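Local coordinates for protein alpha-galactosidase 1 (Saccharomyces cerevisiae, PDB 3LRK) that hydrolyses terminal, non-reducing alpha-D-galactose residues from alpha-D-galactosides, including galactose oligosaccharides, galactomannans and galactolipids, at residues L299-V312 with L396-L410. The protein carries 1 engineered substitution. Numbering follows the deposited sequence.
Sequences LKASSYSIYSQASV and LWANRVDNSTASAIL. With NAG (2-acetamido-2-deoxy-beta-D-glucopyranose), chain F; GOL (glycerol), chain J.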
loop_
_atom_site.group_PDB
_atom_site.type_symbol
_atom_site.label_atom_id
_atom_site.label_comp_id
_atom_site.label_asym_id
_atom_site.label_seq_id
_atom_site.Cartn_x
_atom_site.Cartn_y
_atom_site.Cartn_z
ATOM N N LEU A 299 13.370 38.540 -15.892
ATOM C CA LEU A 299 12.343 37.783 -16.579
ATOM C C LEU A 299 12.418 38.091 -18.074
ATOM O O LEU A 299 12.394 39.266 -18.469
ATOM C CB LEU A 299 10.967 38.168 -16.021
ATOM C CG LEU A 299 9.697 37.556 -16.624
ATOM C CD1 LEU A 299 9.632 36.053 -16.362
ATOM C CD2 LEU A 299 8.469 38.243 -16.063
ATOM N N LYS A 300 12.511 37.043 -18.892
ATOM C CA LYS A 300 12.571 37.212 -20.342
ATOM C C LYS A 300 11.198 37.499 -20.950
ATOM O O LYS A 300 10.162 37.214 -20.331
ATOM C CB LYS A 300 13.278 36.041 -21.037
ATOM C CG LYS A 300 12.536 34.707 -21.072
ATOM C CD LYS A 300 13.448 33.624 -21.644
ATOM C CE LYS A 300 12.694 32.361 -22.004
ATOM N NZ LYS A 300 12.125 31.693 -20.780
ATOM N N ALA A 301 11.222 38.055 -22.165
ATOM C CA ALA A 301 10.030 38.520 -22.879
ATOM C C ALA A 301 8.944 37.460 -23.080
ATOM O O ALA A 301 7.775 37.708 -22.766
ATOM C CB ALA A 301 10.428 39.128 -24.222
ATOM N N SER A 302 9.316 36.299 -23.620
ATOM C CA SER A 302 8.333 35.246 -23.901
ATOM C C SER A 302 7.640 34.772 -22.626
ATOM O O SER A 302 6.442 34.465 -22.637
ATOM C CB SER A 302 8.951 34.063 -24.651
ATOM O OG SER A 302 10.001 33.433 -23.920
ATOM N N SER A 303 8.401 34.706 -21.535
ATOM C CA SER A 303 7.859 34.260 -20.248
ATOM C C SER A 303 6.901 35.295 -19.668
ATOM O O SER A 303 5.821 34.948 -19.178
ATOM C CB SER A 303 8.989 33.940 -19.274
ATOM O OG SER A 303 9.782 32.877 -19.772
ATOM N N TYR A 304 7.290 36.567 -19.742
ATOM C CA TYR A 304 6.419 37.675 -19.337
ATOM C C TYR A 304 5.055 37.649 -20.036
ATOM O O TYR A 304 4.035 37.818 -19.386
ATOM C CB TYR A 304 7.122 39.028 -19.546
ATOM C CG TYR A 304 6.264 40.248 -19.280
ATOM C CD1 TYR A 304 5.635 40.453 -18.038
ATOM C CD2 TYR A 304 6.113 41.231 -20.260
ATOM C CE1 TYR A 304 4.852 41.594 -17.810
ATOM C CE2 TYR A 304 5.349 42.349 -20.040
ATOM C CZ TYR A 304 4.726 42.541 -18.824
ATOM O OH TYR A 304 3.965 43.690 -18.658
ATOM N N SER A 305 5.029 37.426 -21.350
ATOM C CA SER A 305 3.743 37.426 -22.060
ATOM C C SER A 305 2.913 36.163 -21.785
ATOM O O SER A 305 1.699 36.153 -22.000
ATOM C CB SER A 305 3.924 37.636 -23.560
ATOM O OG SER A 305 4.626 36.566 -24.136
ATOM N N ILE A 306 3.573 35.104 -21.320
ATOM C CA ILE A 306 2.847 33.926 -20.837
ATOM C C ILE A 306 2.101 34.281 -19.533
ATOM O O ILE A 306 0.874 34.112 -19.445
ATOM C CB ILE A 306 3.774 32.684 -20.719
ATOM C CG1 ILE A 306 4.094 32.162 -22.129
ATOM C CG2 ILE A 306 3.115 31.567 -19.873
ATOM C CD1 ILE A 306 5.293 31.265 -22.216
ATOM N N TYR A 307 2.830 34.825 -18.555
ATOM C CA TYR A 307 2.228 35.254 -17.280
ATOM C C TYR A 307 1.129 36.300 -17.457
ATOM O O TYR A 307 0.268 36.448 -16.595
ATOM C CB TYR A 307 3.285 35.854 -16.358
ATOM C CG TYR A 307 4.147 34.854 -15.627
ATOM C CD1 TYR A 307 5.535 34.884 -15.759
ATOM C CD2 TYR A 307 3.576 33.888 -14.781
ATOM C CE1 TYR A 307 6.348 33.970 -15.073
ATOM C CE2 TYR A 307 4.378 32.968 -14.094
ATOM C CZ TYR A 307 5.755 33.016 -14.246
ATOM O OH TYR A 307 6.536 32.110 -13.572
ATOM N N SER A 308 1.183 37.037 -18.564
ATOM C CA SER A 308 0.267 38.149 -18.786
ATOM C C SER A 308 -0.905 37.802 -19.708
ATOM O O SER A 308 -1.686 38.682 -20.068
ATOM C CB SER A 308 1.034 39.372 -19.313
ATOM O OG SER A 308 1.308 39.224 -20.694
ATOM N N GLN A 309 -1.049 36.525 -20.068
ATOM C CA GLN A 309 -2.157 36.106 -20.938
ATOM C C GLN A 309 -3.498 36.108 -20.193
ATOM O O GLN A 309 -3.871 35.123 -19.533
ATOM C CB GLN A 309 -1.870 34.754 -21.613
ATOM C CG GLN A 309 -2.878 34.353 -22.727
ATOM C CD GLN A 309 -2.703 35.150 -24.029
ATOM O OE1 GLN A 309 -1.920 36.095 -24.092
ATOM N NE2 GLN A 309 -3.435 34.761 -25.066
ATOM N N ALA A 310 -4.219 37.222 -20.330
ATOM C CA ALA A 310 -5.499 37.447 -19.659
ATOM C C ALA A 310 -6.523 36.346 -19.911
ATOM O O ALA A 310 -7.261 35.972 -19.008
ATOM C CB ALA A 310 -6.070 38.804 -20.053
ATOM N N SER A 311 -6.536 35.832 -21.138
ATOM C CA SER A 311 -7.457 34.786 -21.583
ATOM C C SER A 311 -7.293 33.495 -20.770
ATOM O O SER A 311 -8.268 32.810 -20.439
ATOM C CB SER A 311 -7.168 34.481 -23.052
ATOM O OG SER A 311 -8.342 34.041 -23.693
ATOM N N VAL A 312 -6.046 33.163 -20.471
ATOM C CA VAL A 312 -5.736 31.940 -19.734
ATOM C C VAL A 312 -6.002 32.118 -18.230
ATOM O O VAL A 312 -6.539 31.212 -17.578
ATOM C CB VAL A 312 -4.299 31.458 -20.044
ATOM C CG1 VAL A 312 -3.897 30.285 -19.156
ATOM C CG2 VAL A 312 -4.175 31.068 -21.520
ATOM N N LEU A 396 -7.233 30.440 -27.173
ATOM C CA LEU A 396 -6.906 31.216 -25.973
ATOM C C LEU A 396 -5.491 31.807 -26.001
ATOM O O LEU A 396 -5.166 32.675 -25.186
ATOM C CB LEU A 396 -7.129 30.375 -24.701
ATOM C CG LEU A 396 -8.581 30.000 -24.365
ATOM C CD1 LEU A 396 -8.658 28.874 -23.328
ATOM C CD2 LEU A 396 -9.394 31.198 -23.893
ATOM N N TRP A 397 -4.655 31.346 -26.934
ATOM C CA TRP A 397 -3.295 31.888 -27.068
ATOM C C TRP A 397 -3.144 32.980 -28.139
ATOM O O TRP A 397 -2.088 33.603 -28.259
ATOM C CB TRP A 397 -2.250 30.771 -27.200
ATOM C CG TRP A 397 -1.947 30.193 -25.843
ATOM C CD1 TRP A 397 -2.365 28.986 -25.348
ATOM C CD2 TRP A 397 -1.215 30.830 -24.786
ATOM N NE1 TRP A 397 -1.920 28.829 -24.054
ATOM C CE2 TRP A 397 -1.214 29.945 -23.685
ATOM C CE3 TRP A 397 -0.557 32.065 -24.665
ATOM C CZ2 TRP A 397 -0.576 30.251 -22.479
ATOM C CZ3 TRP A 397 0.084 32.366 -23.463
ATOM C CH2 TRP A 397 0.064 31.463 -22.386
ATOM N N ALA A 398 -4.219 33.222 -28.884
ATOM C CA ALA A 398 -4.269 34.331 -29.835
ATOM C C ALA A 398 -4.130 35.667 -29.110
ATOM O O ALA A 398 -4.526 35.803 -27.945
ATOM C CB ALA A 398 -5.557 34.292 -30.620
ATOM N N ASN A 399 -3.557 36.646 -29.804
ATOM C CA ASN A 399 -3.408 38.007 -29.282
ATOM C C ASN A 399 -2.532 38.094 -28.033
ATOM O O ASN A 399 -2.749 38.948 -27.175
ATOM C CB ASN A 399 -4.778 38.656 -29.018
ATOM C CG ASN A 399 -5.708 38.586 -30.218
ATOM O OD1 ASN A 399 -5.263 38.604 -31.368
ATOM N ND2 ASN A 399 -7.008 38.505 -29.953
ATOM N N ARG A 400 -1.549 37.205 -27.925
ATOM C CA ARG A 400 -0.605 37.285 -26.820
ATOM C C ARG A 400 0.345 38.459 -27.082
ATOM O O ARG A 400 0.597 38.818 -28.237
ATOM C CB ARG A 400 0.136 35.952 -26.615
ATOM C CG ARG A 400 1.618 35.986 -26.873
ATOM C CD ARG A 400 2.388 35.139 -25.877
ATOM N NE ARG A 400 2.794 33.875 -26.460
ATOM C CZ ARG A 400 3.913 33.215 -26.169
ATOM N NH1 ARG A 400 4.781 33.688 -25.291
ATOM N NH2 ARG A 400 4.161 32.070 -26.782
ATOM N N VAL A 401 0.842 39.073 -26.015
ATOM C CA VAL A 401 1.771 40.196 -26.152
ATOM C C VAL A 401 3.014 39.704 -26.890
ATOM O O VAL A 401 3.667 38.756 -26.446
ATOM C CB VAL A 401 2.154 40.810 -24.775
ATOM C CG1 VAL A 401 3.156 41.943 -24.949
ATOM C CG2 VAL A 401 0.910 41.303 -24.032
ATOM N N ASP A 402 3.327 40.329 -28.027
ATOM C CA ASP A 402 4.449 39.859 -28.841
ATOM C C ASP A 402 5.798 40.118 -28.165
ATOM O O ASP A 402 5.891 40.935 -27.237
ATOM C CB ASP A 402 4.382 40.364 -30.304
ATOM C CG ASP A 402 4.567 41.882 -30.450
ATOM O OD1 ASP A 402 5.256 42.525 -29.631
ATOM O OD2 ASP A 402 4.028 42.436 -31.439
ATOM N N ASN A 403 6.829 39.403 -28.608
ATOM C CA ASN A 403 8.152 39.500 -27.991
ATOM C C ASN A 403 8.708 40.924 -27.967
ATOM O O ASN A 403 9.420 41.295 -27.031
ATOM C CB ASN A 403 9.146 38.534 -28.649
ATOM C CG ASN A 403 8.954 37.078 -28.197
ATOM O OD1 ASN A 403 8.256 36.798 -27.211
ATOM N ND2 ASN A 403 9.580 36.148 -28.939
ATOM N N SER A 404 8.355 41.721 -28.976
ATOM C CA SER A 404 8.809 43.113 -29.054
ATOM C C SER A 404 8.188 44.012 -27.987
ATOM O O SER A 404 8.907 44.716 -27.280
ATOM C CB SER A 404 8.566 43.700 -30.446
ATOM O OG SER A 404 9.666 43.426 -31.292
ATOM N N THR A 405 6.861 43.987 -27.884
ATOM C CA THR A 405 6.145 44.778 -26.885
ATOM C C THR A 405 6.559 44.354 -25.470
ATOM O O THR A 405 6.841 45.200 -24.623
ATOM C CB THR A 405 4.611 44.672 -27.062
ATOM O OG1 THR A 405 4.271 44.838 -28.445
ATOM C CG2 THR A 405 3.888 45.732 -26.247
ATOM N N ALA A 406 6.604 43.042 -25.240
ATOM C CA ALA A 406 7.083 42.469 -23.982
ATOM C C ALA A 406 8.491 42.956 -23.620
ATOM O O ALA A 406 8.733 43.381 -22.488
ATOM C CB ALA A 406 7.047 40.954 -24.052
ATOM N N SER A 407 9.407 42.907 -24.586
ATOM C CA SER A 407 10.779 43.390 -24.384
ATOM C C SER A 407 10.805 44.879 -24.054
ATOM O O SER A 407 11.551 45.306 -23.174
ATOM C CB SER A 407 11.648 43.111 -25.608
ATOM O OG SER A 407 11.704 41.725 -25.880
ATOM N N ALA A 408 9.984 45.657 -24.761
ATOM C CA ALA A 408 9.851 47.093 -24.504
ATOM C C ALA A 408 9.364 47.377 -23.086
ATOM O O ALA A 408 9.937 48.220 -22.391
ATOM C CB ALA A 408 8.919 47.739 -25.526
ATOM N N ILE A 409 8.309 46.676 -22.662
ATOM C CA ILE A 409 7.755 46.864 -21.314
ATOM C C ILE A 409 8.790 46.497 -20.244
ATOM O O ILE A 409 9.008 47.263 -19.304
ATOM C CB ILE A 409 6.442 46.075 -21.090
ATOM C CG1 ILE A 409 5.313 46.650 -21.961
ATOM C CG2 ILE A 409 6.037 46.115 -19.604
ATOM C CD1 ILE A 409 4.165 45.681 -22.215
ATOM N N LEU A 410 9.430 45.338 -20.402
ATOM C CA LEU A 410 10.448 44.883 -19.447
ATOM C C LEU A 410 11.659 45.812 -19.355
ATOM O O LEU A 410 12.262 45.938 -18.288
ATOM C CB LEU A 410 10.918 43.467 -19.774
ATOM C CG LEU A 410 9.905 42.340 -19.554
ATOM C CD1 LEU A 410 10.346 41.116 -20.329
ATOM C CD2 LEU A 410 9.698 42.030 -18.069
HETATM C C1 NAG F . 9.486 34.777 -28.465
HETATM C C2 NAG F . 9.131 33.964 -29.720
HETATM C C3 NAG F . 9.218 32.455 -29.485
HETATM C C4 NAG F . 10.491 32.045 -28.746
HETATM C C5 NAG F . 10.762 32.961 -27.555
HETATM C C6 NAG F . 12.108 32.636 -26.914
HETATM C C7 NAG F . 7.686 35.062 -31.333
HETATM C C8 NAG F . 6.963 36.376 -31.184
HETATM N N2 NAG F . 7.817 34.321 -30.232
HETATM O O3 NAG F . 9.207 31.778 -30.723
HETATM O O4 NAG F . 10.380 30.700 -28.325
HETATM O O5 NAG F . 10.738 34.319 -27.971
HETATM O O6 NAG F . 12.306 33.440 -25.774
HETATM O O7 NAG F . 8.135 34.718 -32.431
HETATM C C1 GOL J . -2.615 41.034 -21.983
HETATM O O1 GOL J . -3.206 40.988 -20.700
HETATM C C2 GOL J . -3.504 40.314 -22.991
HETATM O O2 GOL J . -3.578 38.948 -22.656
HETATM C C3 GOL J . -2.918 40.473 -24.392
HETATM O O3 GOL J . -3.946 40.308 -25.344
HETATM O O HOH W 1 0.131 37.875 -23.480
HETATM O O HOH W 2 5.597 36.691 -26.593
#
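Helix 301-307 and the start of helix 310-316, from the catalytic barrel domain, pack against the loop and helix 403-410 that follow strand 391-395 of the C-terminal beta domain, making a mixed polar and apolar interdomain contact. The two helix axes run nearly perpendicular (95°) and approach to 8.5 Å. This close crossing is filled by A301, a knob whose CB sits among N403, A406, S407 and L410, 3.8 Å from A406 CB. Beside it L410 CD2 lies over one face of the Y304 ring and A406 CB meets the ring edge, while the phenol OH bonds to the carbonyl of L59.

At the other end Q309 and W397 pack together. With CG anti to the backbone N (chi1 -170°) and the chain bent at chi2, the Q309 amide lies nearly parallel to the W397 indole, and CG rests over the six-membered ring, as does V312 CG2. Q309 NE2 donates to L396 O (2.7 Å, nearly straight) and, from above its carbonyl plane, to A398 O (3.3 Å), which fixes the amide's rotation. Between these ends R400 NH1 gives S305 OG an in-plane bond of 3.1 Å, while R400 NH2 forms a salt bridge with D273. Waters bridge Q309 OE1 to V401 N and S305 OG to N403 OD1. N403 carries an N-linked GlcNAc whose O6 is hydrogen-bonded to S302 OG (3.0 Å), at this interface between the (beta/alpha)8 barrel and C-terminal beta-sandwich of a GH27 glycosidase.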